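Local structure of DUF3209 family protein (Thermus thermophilus, 2EHW) at residues 29-32 with 33-36; 7-10 with 11-15; 78-81 with 82-86. The protein is of unknown function but belongs to the DUF3209 family and folds into five alpha-helices, the last of them much the longest. All coordinates share one frame; numbering follows the deposited sequence.

Along the chain, contact 2 (7-15, on helix 4-16) comes first, then contact 1 (29-36, the last residues of helix 25-31 and the loop leading to helix 39-46), and finally contact 3 (78-86, in the first part of helix 75-115). Contacts 1 and 2 lie 14 Å apart between centres and touch through Leu31 with Ala8 and Ile11, and through Glu30 with Ser7. Contact 3 stands about 17 Å from contact 2 and 20 Å from contact 1, centre to centre, and touches neither, although Glu5 of helix 4-16 reaches its side chains. Helix 4-16 therefore links the short-helix part of this all-helical protein to its long C-terminal helix.

Contact 1. Residues 29-32 with 33-36; sequences EELA and PVLG
Leu31 O is gripped by two backbone amides of the following turn. Val34 N donates at 3.0 Å to Leu31 O from above its carbonyl plane, while Leu35 N adds a weak, bent bond. The chain thus curls round this one oxygen as it leaves helix 25-31. Pro33, with no N-H, cannot continue the helical bonding to Glu29 O, which is consistent with the helix giving way here; its ring carbon CD lies 3.1 Å from Glu29 O instead. CG of the same ring rests 3.3 Å from Glu30 O. Over Leu31 O itself, Val34 packs its CG1 branch at 3.3 Å, a branch placed between the backbone N and the carbonyl carbon by a chi1 of 71°. Leu35 CG comes equally near to that oxygen, so methyl and methine groups flank the polar grip. The apolar counterpart is Leu31 against Leu35. Their side chains meet at about a right angle, with Leu35 CD2 set tightly against Leu31 CG at 3.5 Å. With an alanine at Leu31, Leu35 CD2 would probably lose the branch it presses against, opening a gap beside the turn. Leu31 is the buried member of this otherwise surface-lying turn, and it also packs on His4 and Ala8 of helix 4-16. Leu41 of helix 39-46 meets Leu31, Val34 and Leu35, so the turn packs against both helix 4-16 and helix 39-46.

Contact 2. Residues 7-10 with 11-15; sequences SALR and IAIGE
Ile13 packs back over the preceding turn of helix 4-16, alongside Leu9 and pointing the same way. Its CB rides 3.7 Å from Leu9 O and slightly farther from Arg10 O. The next atom, CG1, stands anti to its own carbonyl carbon (chi1 -60°), a setting that lays it 3.2 Å from Leu9 O and 4.1 Å from Leu9 CD1. With chi2 at -60°, Ile13 CD1 is turned out of the anti position and ends farther off, 4.5 Å from Leu9 CD1, so CG1 makes the closer contact. Beneath this pair the backbone is regular: Ile13 N bonds to Leu9 O at 3.1 Å, while Ile11 N reaches Ser7 O at 2.8 Å. On another side of the helix, Ile11 brings CG1 to 3.4 Å from Ser7 O. Arg10, exposed, runs extended from CG to NE, and its guanidinium makes a long, weak ion pair with Glu27. The Glu15-Arg28 salt bridge, with a weaker contribution from Arg10, joins this helix to helix 25-31, which also receives Ser7, Ala8 and Ile11. Ala12 and Ile13 face Leu53 of helix 50-70, and Ala8 and Ile11 reach helix 39-46, so residues 7-15 pack against helices 25-31, 39-46 and 50-70.

Contact 3. Residues 78-81 with 82-86; sequences RGLL and LAVEA
Leu80 and Val84, one helical turn apart, form the apolar part of this contact, their side chains crossing obliquely. Leu80 CD1 meets Val84 CG2 at 3.8 Å, and Leu80 CG lies a little farther from the same methyl. That methyl sits beside Val84's own backbone N, whereas CG1 takes the position anti to it (chi1 178°), so CG2 leans back along the helix and settles 3.1 Å from Leu80 O. Next to this pair, Glu85 runs past the carbonyl of Leu81, its CG anti to its own carbonyl carbon and beside its backbone N (chi1 -84°). CB and CG, and then the carboxylate carbon CD, pass close to Leu81 O, CB nearest at 3.3 Å. The carboxylate then carries OE2 to within 3.8 Å of Leu81 CD2, a packing contact between a charged end and a methyl. Smaller groups complete the shell: Ala83 CB rests on Gly79 O at 3.4 Å, and Leu82 CB touches Arg78 O.

The backbone sets the spacing of all these groups. Four successive helical bonds join the segments, the shortest from Val84 N to Leu80 O at 2.8 Å. Glu85 N follows with a 2.9 Å bond to Leu81 O, while Leu82 N makes a longer one to Arg78 O. Farther out, Leu80 packs on Leu64, Leu81 on Ala68, and Val84 on Leu57 and Leu61, all belonging to helix 50-70. The predicted coiled coil (84-111) begins within this contact, at Val84. Leu80 and Val84 also meet Glu5, so helix 75-115 is set here against both helix 50-70 and helix 4-16.

Contact 1. Residues 29-32 with 33-36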
loop_
_atom_site.group_PDB
_atom_site.type_symbol
_atom_site.label_atom_id
_atom_site.label_comp_id
_atom_site.label_asym_id
_atom_site.label_seq_id
_atom_site.Cartn_x
_atom_site.Cartn_y
_atom_site.Cartn_z
ATOM N N GLU A 29 -13.963 -7.607 -6.489
ATOM C CA GLU A 29 -15.119 -7.410 -7.355
ATOM C C GLU A 29 -15.354 -5.940 -7.669
ATOM O O GLU A 29 -15.664 -5.589 -8.807
ATOM C CB GLU A 29 -16.378 -8.013 -6.724
ATOM C CG GLU A 29 -16.207 -9.447 -6.273
ATOM C CD GLU A 29 -17.504 -10.229 -6.291
ATOM O OE1 GLU A 29 -18.529 -9.684 -5.825
ATOM O OE2 GLU A 29 -17.487 -11.391 -6.766
ATOM N N GLU A 30 -15.208 -5.083 -6.661
ATOM C CA GLU A 30 -15.390 -3.644 -6.842
ATOM C C GLU A 30 -14.324 -3.078 -7.766
ATOM O O GLU A 30 -14.588 -2.209 -8.592
ATOM C CB GLU A 30 -15.288 -2.907 -5.506
ATOM C CG GLU A 30 -16.410 -3.175 -4.534
ATOM C CD GLU A 30 -16.464 -2.139 -3.424
ATOM O OE1 GLU A 30 -15.490 -2.024 -2.648
ATOM O OE2 GLU A 30 -17.484 -1.428 -3.335
ATOM N N LEU A 31 -13.114 -3.589 -7.612
ATOM C CA LEU A 31 -11.961 -3.134 -8.378
ATOM C C LEU A 31 -11.919 -3.620 -9.825
ATOM O O LEU A 31 -11.568 -2.867 -10.734
ATOM C CB LEU A 31 -10.693 -3.587 -7.659
ATOM C CG LEU A 31 -9.414 -2.768 -7.798
ATOM C CD1 LEU A 31 -9.645 -1.324 -7.333
ATOM C CD2 LEU A 31 -8.340 -3.442 -6.955
ATOM N N ALA A 32 -12.268 -4.884 -10.024
ATOM C CA ALA A 32 -12.245 -5.515 -11.337
ATOM C C ALA A 32 -12.680 -4.658 -12.530
ATOM O O ALA A 32 -11.970 -4.574 -13.532
ATOM C CB ALA A 32 -13.070 -6.803 -11.294
ATOM N N PRO A 33 -13.852 -4.012 -12.440
ATOM C CA PRO A 33 -14.335 -3.182 -13.548
ATOM C C PRO A 33 -13.562 -1.901 -13.869
ATOM O O PRO A 33 -13.564 -1.452 -15.016
ATOM C CB PRO A 33 -15.789 -2.903 -13.158
ATOM C CG PRO A 33 -15.727 -2.857 -11.671
ATOM C CD PRO A 33 -14.833 -4.040 -11.340
ATOM N N VAL A 34 -12.901 -1.310 -12.877
ATOM C CA VAL A 34 -12.176 -0.069 -13.128
ATOM C C VAL A 34 -10.682 -0.236 -13.425
ATOM O O VAL A 34 -10.016 0.729 -13.792
ATOM C CB VAL A 34 -12.348 0.929 -11.942
ATOM C CG1 VAL A 34 -11.583 0.446 -10.721
ATOM C CG2 VAL A 34 -11.866 2.302 -12.345
ATOM N N LEU A 35 -10.161 -1.450 -13.280
ATOM C CA LEU A 35 -8.741 -1.704 -13.531
ATOM C C LEU A 35 -8.337 -1.387 -14.965
ATOM O O LEU A 35 -7.170 -1.084 -15.240
ATOM C CB LEU A 35 -8.385 -3.158 -13.217
ATOM C CG LEU A 35 -8.490 -3.584 -11.752
ATOM C CD1 LEU A 35 -7.876 -4.962 -11.599
ATOM C CD2 LEU A 35 -7.768 -2.579 -10.857
ATOM N N GLY A 36 -9.301 -1.476 -15.876
ATOM C CA GLY A 36 -9.021 -1.178 -17.264
ATOM C C GLY A 36 -8.606 0.275 -17.412
ATOM O O GLY A 36 -7.543 0.570 -17.954
#

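Contact 2. Residues 7-10 with 11-15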
loop_
_atom_site.group_PDB
_atom_site.type_symbol
_atom_site.label_atom_id
_atom_site.label_comp_id
_atom_site.label_asym_id
_atom_site.label_seq_id
_atom_site.Cartn_x
_atom_site.Cartn_y
_atom_site.Cartn_z
ATOM N N SER A 7 -9.413 -0.486 -1.316
ATOM C CA SER A 7 -9.571 -1.905 -1.636
ATOM C C SER A 7 -8.263 -2.496 -2.159
ATOM O O SER A 7 -7.726 -3.449 -1.586
ATOM C CB SER A 7 -10.663 -2.104 -2.694
ATOM O OG SER A 7 -11.951 -1.832 -2.170
ATOM N N ALA A 8 -7.760 -1.925 -3.250
ATOM C CA ALA A 8 -6.525 -2.389 -3.872
ATOM C C ALA A 8 -5.438 -2.531 -2.825
ATOM O O ALA A 8 -4.709 -3.517 -2.796
ATOM C CB ALA A 8 -6.081 -1.407 -4.964
ATOM N N LEU A 9 -5.342 -1.536 -1.957
ATOM C CA LEU A 9 -4.343 -1.543 -0.903
ATOM C C LEU A 9 -4.623 -2.660 0.089
ATOM O O LEU A 9 -3.699 -3.317 0.565
ATOM C CB LEU A 9 -4.335 -0.193 -0.184
ATOM C CG LEU A 9 -3.393 -0.015 1.001
ATOM C CD1 LEU A 9 -1.997 -0.499 0.645
ATOM C CD2 LEU A 9 -3.368 1.465 1.386
ATOM N N ARG A 10 -5.895 -2.889 0.400
ATOM C CA ARG A 10 -6.207 -3.949 1.341
ATOM C C ARG A 10 -5.833 -5.301 0.732
ATOM O O ARG A 10 -5.390 -6.218 1.427
ATOM C CB ARG A 10 -7.689 -3.943 1.721
ATOM C CG ARG A 10 -7.924 -4.771 2.972
ATOM C CD ARG A 10 -9.345 -4.793 3.477
ATOM N NE ARG A 10 -9.476 -5.854 4.481
ATOM C CZ ARG A 10 -10.592 -6.145 5.133
ATOM N NH1 ARG A 10 -10.608 -7.127 6.021
ATOM N NH2 ARG A 10 -11.696 -5.455 4.899
ATOM N N ILE A 11 -6.002 -5.422 -0.577
ATOM C CA ILE A 11 -5.667 -6.664 -1.255
ATOM C C ILE A 11 -4.179 -6.977 -1.134
ATOM O O ILE A 11 -3.804 -8.079 -0.744
ATOM C CB ILE A 11 -6.069 -6.600 -2.744
ATOM C CG1 ILE A 11 -7.594 -6.622 -2.845
ATOM C CG2 ILE A 11 -5.466 -7.765 -3.512
ATOM C CD1 ILE A 11 -8.128 -6.477 -4.254
ATOM N N ALA A 12 -3.331 -6.003 -1.443
ATOM C CA ALA A 12 -1.887 -6.221 -1.380
ATOM C C ALA A 12 -1.443 -6.601 0.032
ATOM O O ALA A 12 -0.625 -7.500 0.219
ATOM C CB ALA A 12 -1.141 -4.970 -1.850
ATOM N N ILE A 13 -1.970 -5.905 1.029
ATOM C CA ILE A 13 -1.594 -6.214 2.388
ATOM C C ILE A 13 -2.095 -7.606 2.745
ATOM O O ILE A 13 -1.453 -8.327 3.512
ATOM C CB ILE A 13 -2.177 -5.196 3.365
ATOM C CG1 ILE A 13 -1.647 -3.804 3.021
ATOM C CG2 ILE A 13 -1.779 -5.566 4.796
ATOM C CD1 ILE A 13 -0.134 -3.706 3.106
ATOM N N GLY A 14 -3.242 -7.974 2.173
ATOM C CA GLY A 14 -3.826 -9.280 2.418
ATOM C C GLY A 14 -2.945 -10.382 1.861
ATOM O O GLY A 14 -2.676 -11.376 2.536
ATOM N N GLU A 15 -2.491 -10.204 0.625
ATOM C CA GLU A 15 -1.624 -11.181 -0.024
ATOM C C GLU A 15 -0.357 -11.344 0.818
ATOM O O GLU A 15 0.138 -12.453 1.016
ATOM C CB GLU A 15 -1.250 -10.693 -1.420
ATOM C CG GLU A 15 -0.883 -11.798 -2.389
ATOM C CD GLU A 15 -2.102 -12.586 -2.851
ATOM O OE1 GLU A 15 -2.999 -11.979 -3.473
ATOM O OE2 GLU A 15 -2.162 -13.806 -2.595
#

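Contact 3. Residues 78-81 with 82-86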
loop_
_atom_site.group_PDB
_atom_site.type_symbol
_atom_site.label_atom_id
_atom_site.label_comp_id
_atom_site.label_asym_id
_atom_site.label_seq_id
_atom_site.Cartn_x
_atom_site.Cartn_y
_atom_site.Cartn_z
ATOM N N ARG A 78 -12.044 14.603 -1.339
ATOM C CA ARG A 78 -11.076 15.209 -0.442
ATOM C C ARG A 78 -10.995 14.396 0.847
ATOM O O ARG A 78 -9.966 14.384 1.533
ATOM C CB ARG A 78 -11.463 16.667 -0.198
ATOM C CG ARG A 78 -11.361 17.500 -1.490
ATOM C CD ARG A 78 -12.095 18.841 -1.419
ATOM N NE ARG A 78 -11.619 19.741 -2.465
ATOM C CZ ARG A 78 -12.093 20.965 -2.689
ATOM N NH1 ARG A 78 -11.582 21.710 -3.666
ATOM N NH2 ARG A 78 -13.079 21.448 -1.943
ATOM N N GLY A 79 -12.075 13.691 1.154
ATOM C CA GLY A 79 -12.088 12.840 2.322
ATOM C C GLY A 79 -11.330 11.563 1.996
ATOM O O GLY A 79 -10.658 10.989 2.851
ATOM N N LEU A 80 -11.431 11.113 0.748
ATOM C CA LEU A 80 -10.732 9.898 0.337
ATOM C C LEU A 80 -9.230 10.195 0.309
ATOM O O LEU A 80 -8.418 9.385 0.750
ATOM C CB LEU A 80 -11.245 9.430 -1.037
ATOM C CG LEU A 80 -10.741 8.111 -1.651
ATOM C CD1 LEU A 80 -10.740 6.995 -0.616
ATOM C CD2 LEU A 80 -11.632 7.738 -2.832
ATOM N N LEU A 81 -8.866 11.375 -0.176
ATOM C CA LEU A 81 -7.461 11.771 -0.236
ATOM C C LEU A 81 -6.809 11.723 1.146
ATOM O O LEU A 81 -5.756 11.127 1.327
ATOM C CB LEU A 81 -7.329 13.179 -0.822
ATOM C CG LEU A 81 -7.114 13.235 -2.337
ATOM C CD1 LEU A 81 -7.161 14.678 -2.838
ATOM C CD2 LEU A 81 -5.756 12.608 -2.660
ATOM N N LEU A 82 -7.456 12.352 2.116
ATOM C CA LEU A 82 -6.971 12.405 3.486
ATOM C C LEU A 82 -6.834 10.987 4.059
ATOM O O LEU A 82 -5.887 10.680 4.778
ATOM C CB LEU A 82 -7.953 13.227 4.319
ATOM C CG LEU A 82 -7.541 13.789 5.674
ATOM C CD1 LEU A 82 -6.321 14.676 5.499
ATOM C CD2 LEU A 82 -8.710 14.597 6.263
ATOM N N ALA A 83 -7.782 10.122 3.720
ATOM C CA ALA A 83 -7.768 8.747 4.192
ATOM C C ALA A 83 -6.659 7.917 3.535
ATOM O O ALA A 83 -5.990 7.122 4.198
ATOM C CB ALA A 83 -9.121 8.097 3.933
ATOM N N VAL A 84 -6.472 8.077 2.233
ATOM C CA VAL A 84 -5.433 7.312 1.556
ATOM C C VAL A 84 -4.057 7.763 2.042
ATOM O O VAL A 84 -3.158 6.945 2.240
ATOM C CB VAL A 84 -5.538 7.458 0.025
ATOM C CG1 VAL A 84 -4.409 6.676 -0.666
ATOM C CG2 VAL A 84 -6.896 6.934 -0.446
ATOM N N GLU A 85 -3.911 9.065 2.258
ATOM C CA GLU A 85 -2.651 9.631 2.727
ATOM C C GLU A 85 -2.305 9.199 4.146
ATOM O O GLU A 85 -1.137 9.029 4.479
ATOM C CB GLU A 85 -2.702 11.154 2.663
ATOM C CG GLU A 85 -2.363 11.735 1.307
ATOM C CD GLU A 85 -2.899 13.141 1.146
ATOM O OE1 GLU A 85 -3.005 13.862 2.160
ATOM O OE2 GLU A 85 -3.208 13.531 0.004
ATOM N N ALA A 86 -3.320 9.041 4.989
ATOM C CA ALA A 86 -3.088 8.609 6.362
ATOM C C ALA A 86 -2.522 7.202 6.294
ATOM O O ALA A 86 -1.576 6.864 7.003
ATOM C CB ALA A 86 -4.403 8.614 7.156
#